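Local coordinates for protein trehalose-6-phosphate phosphatase (Candida albicans, PDB 5DXF) that belongs to glycosyltransferase family 20 and has the two-lobed GT-B architecture of paired Rossmann-like domains, at residues 119-124 against 137-142; 336-341 against 347-352; 393-398 against 403-408. All coordinates share one frame; numbering follows the deposited sequence.

Overall arrangement
Contacts 1, 2 and 3 follow one another along the chain, each closing before the next opens, and they divide between the two lobes of a GT-B fold. Contact 1 sits at the surface, by the outermost strand 136-138 of the mixed sheet in the first lobe; its centre is 37 Å from that of contact 2 and 46 Å from that of contact 3. Contacts 2 and 3, with centres 14 Å apart, belong to consecutive beta-alpha-beta units sharing strand 367-374, and they touch: Ile394 packs on Leu350 and His408 on Leu340. Together they bind helices 346-359 and 381-398 to one parallel sheet, whereas contact 1 is a separate peripheral feature.

Contact 1: residues 119-124 against 137-142; sequences KSKIEK and PVWLLR
The backbones stay well apart, the closest pair of CA atoms being those of Lys121 and Trp139 at 9.1 Å, and the gap is bridged by these two residues. Both have CB pointing toward the opposing segment. Lys121 lies over one face of the indole, touching it with CB and holding NZ farther out above the five-membered ring. At its root, CB stands over the six-membered ring, 4.2 Å from the ring centroid and 18° off the normal, which is CH-pi geometry. At its end, NZ stands over the five-membered ring, 4.6 Å from that centroid and only 13° off the normal, a cation-pi contact on the same side of the plane. A bend at chi3 (-38°) in an otherwise extended chain carries the ammonium across the indole. The backbone also takes part, with Lys121 O 3.6 Å from Trp139 CH2. In the fold, this pairs a residue of helix 121-126 with the chain near strand 136-138, the outermost strand of the mixed sheet in the first lobe of the GT-B architecture. Pro137 covers the opposite face of the indole, its CB 4.0 Å above the plane and offset toward the rim, which makes Trp139 the middle layer between lysine and proline. Neighbouring Val138 and Leu140 instead pack against helix 173-194 and Trp88. Neither Lys121 nor Trp139 is buried, and no hydrogen bond crosses between the segments.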
ATOM      1  N   LYS A 119      23.010  22.775 -11.374  1.00120.16           N
ATOM      2  CA  LYS A 119      22.682  22.201 -12.672  1.00119.29           C
ATOM      3  C   LYS A 119      23.168  20.752 -12.677  1.00123.45           C
ATOM      4  O   LYS A 119      22.862  19.985 -13.580  1.00121.80           O
ATOM      5  CB  LYS A 119      23.306  23.015 -13.811  1.00116.85           C
ATOM      6  CG  LYS A 119      23.108  22.435 -15.214  1.00117.23           C
ATOM      7  CD  LYS A 119      22.211  23.297 -16.091  1.00110.86           C
ATOM      8  CE  LYS A 119      22.794  24.692 -16.253  1.00109.06           C
ATOM      9  NZ  LYS A 119      22.185  25.430 -17.394  1.00107.09           N
ATOM     10  N   SER A 120      23.926  20.372 -11.654  1.00126.75           N
ATOM     11  CA  SER A 120      24.250  18.962 -11.467  1.00126.06           C
ATOM     12  C   SER A 120      23.035  18.269 -10.862  1.00123.28           C
ATOM     13  O   SER A 120      22.958  17.043 -10.816  1.00122.84           O
ATOM     14  CB  SER A 120      25.479  18.780 -10.586  1.00123.22           C
ATOM     15  OG  SER A 120      26.630  19.346 -11.187  1.00117.93           O
ATOM     16  N   LYS A 121      22.083  19.069 -10.394  1.00119.39           N
ATOM     17  CA  LYS A 121      20.767  18.546 -10.073  1.00119.03           C
ATOM     18  C   LYS A 121      20.123  18.124 -11.383  1.00120.05           C
ATOM     19  O   LYS A 121      19.262  17.248 -11.424  1.00124.25           O
ATOM     20  CB  LYS A 121      19.903  19.585  -9.361  1.00118.22           C
ATOM     21  CG  LYS A 121      20.553  20.231  -8.156  1.00114.66           C
ATOM     22  CD  LYS A 121      19.576  21.157  -7.446  1.00107.16           C
ATOM     23  CE  LYS A 121      18.700  21.914  -8.441  1.00106.67           C
ATOM     24  NZ  LYS A 121      17.987  23.061  -7.815  1.00108.77           N
ATOM     25  N   ILE A 122      20.565  18.773 -12.454  1.00123.26           N
ATOM     26  CA  ILE A 122      20.117  18.494 -13.810  1.00123.30           C
ATOM     27  C   ILE A 122      21.043  17.421 -14.409  1.00123.83           C
ATOM     28  O   ILE A 122      20.871  16.981 -15.542  1.00125.34           O
ATOM     29  CB  ILE A 122      20.086  19.815 -14.642  1.00118.02           C
ATOM     30  CG1 ILE A 122      19.108  20.801 -13.997  1.00115.88           C
ATOM     31  CG2 ILE A 122      19.731  19.596 -16.108  1.00110.41           C
ATOM     32  CD1 ILE A 122      19.155  22.186 -14.586  1.00110.61           C
ATOM     33  N   GLU A 123      22.016  16.977 -13.620  1.00123.95           N
ATOM     34  CA  GLU A 123      22.740  15.756 -13.949  1.00124.91           C
ATOM     35  C   GLU A 123      21.892  14.578 -13.515  1.00126.99           C
ATOM     36  O   GLU A 123      21.748  13.592 -14.235  1.00124.78           O
ATOM     37  CB  GLU A 123      24.109  15.710 -13.267  1.00121.11           C
ATOM     38  CG  GLU A 123      25.094  16.750 -13.767  1.00123.67           C
ATOM     39  CD  GLU A 123      26.417  16.725 -13.022  1.00134.62           C
ATOM     40  OE1 GLU A 123      26.524  16.033 -11.988  1.00134.30           O
ATOM     41  OE2 GLU A 123      27.358  17.409 -13.474  1.00133.53           O
ATOM     42  N   LYS A 124      21.321  14.699 -12.325  1.00126.00           N
ATOM     43  CA  LYS A 124      20.412  13.685 -11.833  1.00120.74           C
ATOM     44  C   LYS A 124      19.103  13.737 -12.601  1.00121.28           C
ATOM     45  O   LYS A 124      18.471  12.710 -12.807  1.00119.88           O
ATOM     46  CB  LYS A 124      20.193  13.840 -10.328  1.00118.20           C
ATOM     47  CG  LYS A 124      21.382  13.328  -9.541  1.00116.37           C
ATOM     48  CD  LYS A 124      21.949  12.089 -10.231  1.00116.53           C
ATOM     49  CE  LYS A 124      23.119  11.494  -9.476  1.00115.57           C
ATOM     50  NZ  LYS A 124      23.755  10.392 -10.250  1.00105.71           N
ATOM     51  N   PRO A 137      10.309  17.489  -9.866  1.00104.87           N
ATOM     52  CA  PRO A 137      10.694  17.047  -8.523  1.00100.89           C
ATOM     53  C   PRO A 137      10.867  18.176  -7.508  1.00103.52           C
ATOM     54  O   PRO A 137      10.705  19.335  -7.868  1.00 94.98           O
ATOM     55  CB  PRO A 137      12.034  16.338  -8.763  1.00 98.89           C
ATOM     56  CG  PRO A 137      12.592  16.907 -10.031  1.00 98.62           C
ATOM     57  CD  PRO A 137      11.628  17.933 -10.532  1.00101.09           C
ATOM     58  N   VAL A 138      11.135  17.821  -6.257  1.00106.71           N
ATOM     59  CA  VAL A 138      11.376  18.801  -5.206  1.00100.64           C
ATOM     60  C   VAL A 138      12.634  18.419  -4.463  1.00104.67           C
ATOM     61  O   VAL A 138      12.913  17.236  -4.292  1.00103.18           O
ATOM     62  CB  VAL A 138      10.239  18.863  -4.186  1.00 96.60           C
ATOM     63  CG1 VAL A 138      10.164  20.255  -3.593  1.00101.95           C
ATOM     64  CG2 VAL A 138       8.915  18.475  -4.815  1.00100.44           C
ATOM     65  N   TRP A 139      13.396  19.417  -4.029  1.00100.78           N
ATOM     66  CA  TRP A 139      14.665  19.155  -3.365  1.00 98.86           C
ATOM     67  C   TRP A 139      14.756  19.782  -1.998  1.00 99.89           C
ATOM     68  O   TRP A 139      14.489  20.964  -1.836  1.00103.98           O
ATOM     69  CB  TRP A 139      15.824  19.661  -4.212  1.00 97.55           C
ATOM     70  CG  TRP A 139      15.585  19.512  -5.650  1.00102.85           C
ATOM     71  CD1 TRP A 139      14.726  20.236  -6.407  1.00102.26           C
ATOM     72  CD2 TRP A 139      16.184  18.554  -6.517  1.00103.35           C
ATOM     73  NE1 TRP A 139      14.760  19.798  -7.701  1.00103.07           N
ATOM     74  CE2 TRP A 139      15.650  18.763  -7.794  1.00103.16           C
ATOM     75  CE3 TRP A 139      17.125  17.542  -6.339  1.00102.75           C
ATOM     76  CZ2 TRP A 139      16.025  18.003  -8.888  1.00 99.69           C
ATOM     77  CZ3 TRP A 139      17.494  16.788  -7.428  1.00100.44           C
ATOM     78  CH2 TRP A 139      16.947  17.022  -8.685  1.00 98.65           C
ATOM     79  N   LEU A 140      15.159  18.981  -1.023  1.00101.36           N
ATOM     80  CA  LEU A 140      15.469  19.459   0.309  1.00 98.98           C
ATOM     81  C   LEU A 140      16.909  19.099   0.567  1.00 99.21           C
ATOM     82  O   LEU A 140      17.328  17.976   0.339  1.00106.85           O
ATOM     83  CB  LEU A 140      14.560  18.816   1.344  1.00 95.63           C
ATOM     84  CG  LEU A 140      13.067  19.131   1.288  1.00 93.86           C
ATOM     85  CD1 LEU A 140      12.654  19.783  -0.016  1.00 92.53           C
ATOM     86  CD2 LEU A 140      12.256  17.874   1.515  1.00 95.23           C
ATOM     87  N   LEU A 141      17.710  20.111   0.856  1.00106.01           N
ATOM     88  CA  LEU A 141      19.152  19.935   1.007  1.00107.80           C
ATOM     89  C   LEU A 141      19.652  19.132   2.194  1.00105.04           C
ATOM     90  O   LEU A 141      20.573  18.341   2.072  1.00112.07           O
ATOM     91  CB  LEU A 141      19.855  21.292   1.000  1.00 20.00           C
ATOM     92  CG  LEU A 141      18.971  22.529   1.037  1.00 20.00           C
ATOM     93  CD1 LEU A 141      19.839  23.768   1.160  1.00 20.00           C
ATOM     94  CD2 LEU A 141      18.131  22.587  -0.222  1.00 20.00           C
ATOM     95  N   ARG A 142      19.044  19.361   3.346  1.00109.40           N
ATOM     96  CA  ARG A 142      19.714  19.202   4.628  1.00109.00           C
ATOM     97  C   ARG A 142      20.172  17.829   5.101  1.00106.92           C
ATOM     98  O   ARG A 142      19.604  16.795   4.782  1.00104.37           O
ATOM     99  CB  ARG A 142      18.949  19.885   5.761  1.00111.14           C
ATOM    100  CG  ARG A 142      19.752  19.879   7.053  1.00110.02           C
ATOM    101  CD  ARG A 142      18.916  20.077   8.306  1.00110.61           C
ATOM    102  NE  ARG A 142      19.760  20.394   9.457  1.00106.96           N
ATOM    103  CZ  ARG A 142      20.766  21.264   9.431  1.00109.74           C
ATOM    104  NH1 ARG A 142      21.057  21.913   8.318  1.00101.98           N
ATOM    105  NH2 ARG A 142      21.479  21.492  10.519  1.00113.22           N
TER

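Contact 2: residues 336-341 against 347-352; sequences GRDRLD and IQKLEG
Asp338 and Lys349 meet in a buried salt bridge, with Lys349 NZ donating to Asp338 OD2 at 2.9 Å. The two side chains approach from opposite directions, and the ammonium comes in almost in line with the CG-OD2 bond. Lys349 spans the gap from its helix with CG anti to the backbone N (chi1 -177°), and then turns at chi3 (-52°) to bring NZ to the carboxylate. Gly336 is the other point of contact on the strand: its CA is 4.3 Å from Lys349 NZ, so the lysine end lies beside a piece of bare backbone. Gln371 completes the first shell, its OE1 accepting from Lys349 NZ and its NE2 donating to Asp338 OD2, while a weak bond from Lys349 NZ to Leu429 O adds a third acceptor around the ammonium. These bonds would be expected to stabilise the charged pair in its buried setting. The strand, the helix and Gln371 all belong to one right-handed beta-alpha-beta unit of the Rossmann-like type, made of strand 332-339, helix 346-359 and strand 367-374. The salt bridge joins the first strand to its following helix, and Gln371 lies on strand 367-374, so its amide ties in the second strand of the unit. In the second shell, backbone bonds of Gly336 to Ile370 and Val372, and of Asp338 to Val372 and Ser374, fix the strand that presents the carboxylate.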
ATOM      1  N   GLY A 336       4.390 -15.455   1.427  1.00 49.77           N
ATOM      2  CA  GLY A 336       3.917 -14.111   1.698  1.00 42.36           C
ATOM      3  C   GLY A 336       5.030 -13.087   1.588  1.00 39.86           C
ATOM      4  O   GLY A 336       6.204 -13.410   1.776  1.00 43.21           O
ATOM      5  N   ARG A 337       4.661 -11.850   1.262  1.00 37.74           N
ATOM      6  CA  ARG A 337       5.608 -10.740   1.268  1.00 45.01           C
ATOM      7  C   ARG A 337       5.019  -9.544   2.001  1.00 53.94           C
ATOM      8  O   ARG A 337       4.024  -8.963   1.562  1.00 46.92           O
ATOM      9  CB  ARG A 337       6.003 -10.327  -0.151  1.00 46.23           C
ATOM     10  CG  ARG A 337       7.086  -9.251  -0.168  1.00 44.24           C
ATOM     11  CD  ARG A 337       7.532  -8.870  -1.574  1.00 57.33           C
ATOM     12  NE  ARG A 337       6.522  -8.097  -2.294  1.00 69.43           N
ATOM     13  CZ  ARG A 337       6.734  -7.491  -3.459  1.00 74.34           C
ATOM     14  NH1 ARG A 337       7.923  -7.564  -4.041  1.00 61.21           N
ATOM     15  NH2 ARG A 337       5.758  -6.811  -4.043  1.00 67.90           N
ATOM     16  N   ASP A 338       5.639  -9.177   3.115  1.00 54.67           N
ATOM     17  CA  ASP A 338       5.163  -8.054   3.907  1.00 53.79           C
ATOM     18  C   ASP A 338       6.332  -7.245   4.444  1.00 51.02           C
ATOM     19  O   ASP A 338       7.423  -7.774   4.635  1.00 50.23           O
ATOM     20  CB  ASP A 338       4.289  -8.543   5.067  1.00 51.26           C
ATOM     21  CG  ASP A 338       3.109  -9.370   4.602  1.00 59.72           C
ATOM     22  OD1 ASP A 338       2.066  -8.776   4.259  1.00 71.27           O
ATOM     23  OD2 ASP A 338       3.223 -10.613   4.581  1.00 54.04           O
ATOM     24  N   ARG A 339       6.103  -5.957   4.679  1.00 52.55           N
ATOM     25  CA  ARG A 339       7.077  -5.138   5.386  1.00 56.32           C
ATOM     26  C   ARG A 339       7.130  -5.578   6.844  1.00 55.23           C
ATOM     27  O   ARG A 339       6.112  -5.967   7.416  1.00 52.56           O
ATOM     28  CB  ARG A 339       6.723  -3.655   5.285  1.00 54.74           C
ATOM     29  CG  ARG A 339       7.026  -3.031   3.933  1.00 64.91           C
ATOM     30  CD  ARG A 339       6.559  -1.586   3.878  1.00 81.31           C
ATOM     31  NE  ARG A 339       7.173  -0.851   2.774  1.00 97.13           N
ATOM     32  CZ  ARG A 339       7.006   0.450   2.560  1.00 99.77           C
ATOM     33  NH1 ARG A 339       6.240   1.166   3.371  1.00 97.16           N
ATOM     34  NH2 ARG A 339       7.605   1.036   1.533  1.00 93.81           N
ATOM     35  N   LEU A 340       8.293  -5.494   7.468  1.00 51.47           N
ATOM     36  CA  LEU A 340       8.384  -5.948   8.836  1.00 59.07           C
ATOM     37  C   LEU A 340       7.923  -4.799   9.696  1.00 59.72           C
ATOM     38  O   LEU A 340       8.630  -3.829   9.883  1.00 61.62           O
ATOM     39  CB  LEU A 340       9.816  -6.313   9.179  1.00 58.21           C
ATOM     40  CG  LEU A 340      10.184  -7.784   9.073  1.00 47.83           C
ATOM     41  CD1 LEU A 340      11.537  -8.062   9.708  1.00 41.91           C
ATOM     42  CD2 LEU A 340       9.103  -8.625   9.710  1.00 46.19           C
ATOM     43  N   ASP A 341       6.717  -4.940  10.222  1.00 59.10           N
ATOM     44  CA  ASP A 341       6.003  -3.861  10.864  1.00 51.96           C
ATOM     45  C   ASP A 341       4.997  -4.394  11.851  1.00 52.41           C
ATOM     46  O   ASP A 341       4.699  -5.569  11.853  1.00 51.86           O
ATOM     47  CB  ASP A 341       5.272  -3.046   9.824  1.00 20.00           C
ATOM     48  CG  ASP A 341       5.712  -1.631   9.814  1.00 20.00           C
ATOM     49  OD1 ASP A 341       6.164  -1.161  10.872  1.00 20.00           O
ATOM     50  OD2 ASP A 341       5.616  -0.984   8.758  1.00 20.00           O
ATOM     51  N   ILE A 347       4.123 -11.260  12.859  1.00 41.35           N
ATOM     52  CA  ILE A 347       4.155 -11.940  14.150  1.00 45.16           C
ATOM     53  C   ILE A 347       2.953 -12.864  14.337  1.00 43.86           C
ATOM     54  O   ILE A 347       3.101 -14.013  14.758  1.00 51.44           O
ATOM     55  CB  ILE A 347       4.200 -10.919  15.305  1.00 51.00           C
ATOM     56  CG1 ILE A 347       5.550 -10.202  15.320  1.00 52.89           C
ATOM     57  CG2 ILE A 347       3.940 -11.602  16.639  1.00 49.19           C
ATOM     58  CD1 ILE A 347       5.579  -8.966  16.185  1.00 53.81           C
ATOM     59  N   GLN A 348       1.766 -12.358  14.016  1.00 44.04           N
ATOM     60  CA  GLN A 348       0.542 -13.141  14.135  1.00 47.83           C
ATOM     61  C   GLN A 348       0.564 -14.332  13.180  1.00 44.65           C
ATOM     62  O   GLN A 348       0.085 -15.418  13.512  1.00 54.76           O
ATOM     63  CB  GLN A 348      -0.689 -12.269  13.868  1.00 46.76           C
ATOM     64  CG  GLN A 348      -1.010 -11.274  14.979  1.00 56.48           C
ATOM     65  CD  GLN A 348      -0.018 -10.130  15.058  1.00 55.01           C
ATOM     66  OE1 GLN A 348       0.496  -9.667  14.041  1.00 53.96           O
ATOM     67  NE2 GLN A 348       0.263  -9.672  16.272  1.00 55.95           N
ATOM     68  N   LYS A 349       1.129 -14.117  11.996  1.00 46.00           N
ATOM     69  CA  LYS A 349       1.269 -15.176  11.004  1.00 41.35           C
ATOM     70  C   LYS A 349       2.164 -16.292  11.532  1.00 50.96           C
ATOM     71  O   LYS A 349       1.839 -17.475  11.410  1.00 42.90           O
ATOM     72  CB  LYS A 349       1.840 -14.617   9.700  1.00 47.14           C
ATOM     73  CG  LYS A 349       1.964 -15.640   8.582  1.00 40.75           C
ATOM     74  CD  LYS A 349       2.685 -15.056   7.375  1.00 48.72           C
ATOM     75  CE  LYS A 349       2.063 -13.738   6.937  1.00 56.48           C
ATOM     76  NZ  LYS A 349       2.669 -13.231   5.674  1.00 56.81           N
ATOM     77  N   LEU A 350       3.288 -15.905  12.126  1.00 48.39           N
ATOM     78  CA  LEU A 350       4.247 -16.868  12.654  1.00 40.54           C
ATOM     79  C   LEU A 350       3.704 -17.613  13.871  1.00 49.07           C
ATOM     80  O   LEU A 350       3.966 -18.802  14.045  1.00 48.03           O
ATOM     81  CB  LEU A 350       5.557 -16.167  13.011  1.00 48.17           C
ATOM     82  CG  LEU A 350       6.293 -15.525  11.836  1.00 40.91           C
ATOM     83  CD1 LEU A 350       7.537 -14.805  12.321  1.00 42.99           C
ATOM     84  CD2 LEU A 350       6.646 -16.567  10.785  1.00 35.29           C
ATOM     85  N   GLU A 351       2.949 -16.911  14.712  1.00 50.32           N
ATOM     86  CA  GLU A 351       2.338 -17.538  15.879  1.00 54.73           C
ATOM     87  C   GLU A 351       1.281 -18.549  15.448  1.00 47.57           C
ATOM     88  O   GLU A 351       1.256 -19.686  15.935  1.00 57.13           O
ATOM     89  CB  GLU A 351       1.735 -16.478  16.803  1.00 51.37           C
ATOM     90  CG  GLU A 351       2.753 -15.855  17.748  1.00 57.58           C
ATOM     91  CD  GLU A 351       2.303 -14.523  18.311  1.00 71.59           C
ATOM     92  OE1 GLU A 351       3.020 -13.970  19.173  1.00 64.75           O
ATOM     93  OE2 GLU A 351       1.240 -14.024  17.887  1.00 87.26           O
ATOM     94  N   GLY A 352       0.422 -18.137  14.522  1.00 42.90           N
ATOM     95  CA  GLY A 352      -0.576 -19.032  13.965  1.00 57.46           C
ATOM     96  C   GLY A 352       0.055 -20.241  13.299  1.00 53.82           C
ATOM     97  O   GLY A 352      -0.463 -21.355  13.396  1.00 46.39           O
TER

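Contact 3: residues 393-398 against 403-408; sequences RINSKY and HTPVLH
Asn395 grips the backbone of Val406 with both ends of its side-chain amide. Asn395 OD1 accepts from Val406 N at 2.9 Å, in the carbonyl plane and on a lone pair, with an N-H...O angle of 157°. Asn395 ND2 gives a longer bond, 3.2 Å, to Val406 O, which lies 16° out of the amide plane. CG stands anti to the carbonyl carbon (chi1 -69°), which carries the amide to the strand although CB itself does not aim there. The packed side consists of buried Ile394, Pro405 and Val406: Ile394 CG2 rests 4.0 Å from Pro405 CB and equally near Val406 CG2, the isoleucine and valine side chains crossing at about a right angle. Phe353 and Leu357 of helix 346-359 continue this buried layer. The other side is partly exposed: Thr404, covering little, meets the Asn395 amide with its methyl, CG2, while Tyr398 CB still packs on buried Pro405 CG, 4.0 Å away, its ring leading off. Strand 406-409 is an outer strand of its sheet. The Asn395 amide therefore supplies Val406 N and O with partners from helix 381-398, closing the second beta-alpha-beta unit by directed bonds as well as apolar packing.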
ATOM      1  N   ARG A 393      12.508 -20.096  16.994  1.00 39.99           N
ATOM      2  CA  ARG A 393      11.830 -21.079  17.837  1.00 44.05           C
ATOM      3  C   ARG A 393      11.178 -22.185  17.007  1.00 45.84           C
ATOM      4  O   ARG A 393      11.339 -23.374  17.304  1.00 44.02           O
ATOM      5  CB  ARG A 393      10.777 -20.400  18.714  1.00 42.42           C
ATOM      6  CG  ARG A 393      10.416 -21.172  19.975  1.00 58.73           C
ATOM      7  CD  ARG A 393       9.050 -20.749  20.501  1.00 55.48           C
ATOM      8  NE  ARG A 393       8.878 -19.299  20.445  1.00 51.35           N
ATOM      9  CZ  ARG A 393       7.710 -18.685  20.275  1.00 54.27           C
ATOM     10  NH1 ARG A 393       6.597 -19.392  20.142  1.00 62.61           N
ATOM     11  NH2 ARG A 393       7.652 -17.360  20.234  1.00 59.80           N
ATOM     12  N   ILE A 394      10.446 -21.786  15.969  1.00 39.60           N
ATOM     13  CA  ILE A 394       9.775 -22.731  15.081  1.00 44.89           C
ATOM     14  C   ILE A 394      10.774 -23.638  14.365  1.00 49.51           C
ATOM     15  O   ILE A 394      10.588 -24.854  14.309  1.00 48.79           O
ATOM     16  CB  ILE A 394       8.911 -22.001  14.027  1.00 58.36           C
ATOM     17  CG1 ILE A 394       7.818 -21.177  14.710  1.00 45.46           C
ATOM     18  CG2 ILE A 394       8.294 -22.993  13.059  1.00 39.50           C
ATOM     19  CD1 ILE A 394       6.936 -20.420  13.746  1.00 49.18           C
ATOM     20  N   ASN A 395      11.836 -23.047  13.825  1.00 46.69           N
ATOM     21  CA  ASN A 395      12.855 -23.830  13.133  1.00 40.60           C
ATOM     22  C   ASN A 395      13.627 -24.740  14.082  1.00 45.95           C
ATOM     23  O   ASN A 395      14.061 -25.824  13.695  1.00 48.71           O
ATOM     24  CB  ASN A 395      13.824 -22.914  12.385  1.00 35.61           C
ATOM     25  CG  ASN A 395      13.174 -22.226  11.203  1.00 31.93           C
ATOM     26  OD1 ASN A 395      12.120 -22.648  10.727  1.00 32.70           O
ATOM     27  ND2 ASN A 395      13.806 -21.165  10.715  1.00 31.65           N
ATOM     28  N   SER A 396      13.806 -24.298  15.321  1.00 44.60           N
ATOM     29  CA  SER A 396      14.456 -25.130  16.325  1.00 46.62           C
ATOM     30  C   SER A 396      13.581 -26.320  16.699  1.00 51.30           C
ATOM     31  O   SER A 396      14.075 -27.431  16.893  1.00 45.90           O
ATOM     32  CB  SER A 396      14.788 -24.317  17.576  1.00 41.51           C
ATOM     33  OG  SER A 396      15.160 -25.167  18.647  1.00 55.37           O
ATOM     34  N   LYS A 397      12.277 -26.084  16.792  1.00 52.49           N
ATOM     35  CA  LYS A 397      11.363 -27.119  17.257  1.00 58.77           C
ATOM     36  C   LYS A 397      11.014 -28.143  16.178  1.00 53.26           C
ATOM     37  O   LYS A 397      11.003 -29.345  16.443  1.00 44.65           O
ATOM     38  CB  LYS A 397      10.078 -26.492  17.804  1.00 61.51           C
ATOM     39  CG  LYS A 397       9.084 -27.515  18.329  1.00 64.71           C
ATOM     40  CD  LYS A 397       8.110 -26.910  19.321  1.00 64.30           C
ATOM     41  CE  LYS A 397       7.233 -27.986  19.938  1.00 68.14           C
ATOM     42  NZ  LYS A 397       6.389 -27.446  21.036  1.00 82.05           N
ATOM     43  N   TYR A 398      10.736 -27.674  14.965  1.00 51.92           N
ATOM     44  CA  TYR A 398      10.235 -28.560  13.918  1.00 53.79           C
ATOM     45  C   TYR A 398      11.179 -28.730  12.735  1.00 54.90           C
ATOM     46  O   TYR A 398      10.898 -29.502  11.819  1.00 52.17           O
ATOM     47  CB  TYR A 398       8.883 -28.057  13.412  1.00 56.40           C
ATOM     48  CG  TYR A 398       7.816 -28.073  14.474  1.00 57.65           C
ATOM     49  CD1 TYR A 398       7.261 -29.271  14.903  1.00 57.62           C
ATOM     50  CD2 TYR A 398       7.369 -26.896  15.056  1.00 52.11           C
ATOM     51  CE1 TYR A 398       6.289 -29.297  15.877  1.00 65.04           C
ATOM     52  CE2 TYR A 398       6.396 -26.910  16.032  1.00 63.74           C
ATOM     53  CZ  TYR A 398       5.860 -28.114  16.438  1.00 70.53           C
ATOM     54  OH  TYR A 398       4.892 -28.137  17.411  1.00 68.66           O
ATOM     55  N   HIS A 403      15.022 -30.146   6.318  1.00 44.02           N
ATOM     56  CA  HIS A 403      13.763 -29.405   6.315  1.00 42.89           C
ATOM     57  C   HIS A 403      13.791 -28.176   7.219  1.00 41.68           C
ATOM     58  O   HIS A 403      14.067 -28.275   8.416  1.00 34.45           O
ATOM     59  CB  HIS A 403      12.599 -30.311   6.733  1.00 39.76           C
ATOM     60  CG  HIS A 403      11.270 -29.620   6.724  1.00 43.72           C
ATOM     61  ND1 HIS A 403      10.450 -29.562   7.832  1.00 44.51           N
ATOM     62  CD2 HIS A 403      10.626 -28.943   5.746  1.00 48.80           C
ATOM     63  CE1 HIS A 403       9.354 -28.887   7.530  1.00 50.06           C
ATOM     64  NE2 HIS A 403       9.436 -28.501   6.270  1.00 52.94           N
ATOM     65  N   THR A 404      13.490 -27.022   6.632  1.00 37.03           N
ATOM     66  CA  THR A 404      13.386 -25.770   7.373  1.00 43.16           C
ATOM     67  C   THR A 404      11.995 -25.166   7.184  1.00 41.93           C
ATOM     68  O   THR A 404      11.670 -24.668   6.105  1.00 42.98           O
ATOM     69  CB  THR A 404      14.457 -24.755   6.929  1.00 36.85           C
ATOM     70  OG1 THR A 404      15.761 -25.310   7.142  1.00 39.25           O
ATOM     71  CG2 THR A 404      14.329 -23.460   7.721  1.00 37.53           C
ATOM     72  N   PRO A 405      11.167 -25.225   8.239  1.00 34.63           N
ATOM     73  CA  PRO A 405       9.767 -24.779   8.244  1.00 35.35           C
ATOM     74  C   PRO A 405       9.583 -23.326   7.811  1.00 38.39           C
ATOM     75  O   PRO A 405       8.705 -23.049   6.993  1.00 37.28           O
ATOM     76  CB  PRO A 405       9.348 -24.963   9.705  1.00 40.65           C
ATOM     77  CG  PRO A 405      10.244 -26.027  10.219  1.00 40.44           C
ATOM     78  CD  PRO A 405      11.559 -25.794   9.540  1.00 42.40           C
ATOM     79  N   VAL A 406      10.384 -22.414   8.359  1.00 31.11           N
ATOM     80  CA  VAL A 406      10.280 -21.004   7.993  1.00 34.70           C
ATOM     81  C   VAL A 406      11.527 -20.493   7.275  1.00 33.24           C
ATOM     82  O   VAL A 406      12.639 -20.585   7.794  1.00 42.20           O
ATOM     83  CB  VAL A 406      10.034 -20.113   9.224  1.00 34.19           C
ATOM     84  CG1 VAL A 406       9.909 -18.656   8.794  1.00 27.53           C
ATOM     85  CG2 VAL A 406       8.785 -20.556   9.958  1.00 28.15           C
ATOM     86  N   LEU A 407      11.329 -19.956   6.077  1.00 32.91           N
ATOM     87  CA  LEU A 407      12.407 -19.315   5.338  1.00 33.04           C
ATOM     88  C   LEU A 407      12.171 -17.812   5.301  1.00 36.05           C
ATOM     89  O   LEU A 407      11.130 -17.350   4.827  1.00 41.66           O
ATOM     90  CB  LEU A 407      12.512 -19.886   3.922  1.00 36.86           C
ATOM     91  CG  LEU A 407      12.985 -21.342   3.856  1.00 52.88           C
ATOM     92  CD1 LEU A 407      12.813 -21.932   2.463  1.00 47.38           C
ATOM     93  CD2 LEU A 407      14.430 -21.458   4.320  1.00 38.33           C
ATOM     94  N   HIS A 408      13.138 -17.056   5.814  1.00 34.34           N
ATOM     95  CA  HIS A 408      13.005 -15.606   5.919  1.00 40.51           C
ATOM     96  C   HIS A 408      14.046 -14.877   5.074  1.00 33.72           C
ATOM     97  O   HIS A 408      15.241 -14.912   5.373  1.00 48.65           O
ATOM     98  CB  HIS A 408      13.119 -15.163   7.379  1.00 34.97           C
ATOM     99  CG  HIS A 408      12.716 -13.741   7.611  1.00 47.14           C
ATOM    100  ND1 HIS A 408      12.918 -13.101   8.815  1.00 37.39           N
ATOM    101  CD2 HIS A 408      12.118 -12.836   6.802  1.00 44.35           C
ATOM    102  CE1 HIS A 408      12.463 -11.863   8.735  1.00 40.83           C
ATOM    103  NE2 HIS A 408      11.973 -11.677   7.522  1.00 43.58           N
TER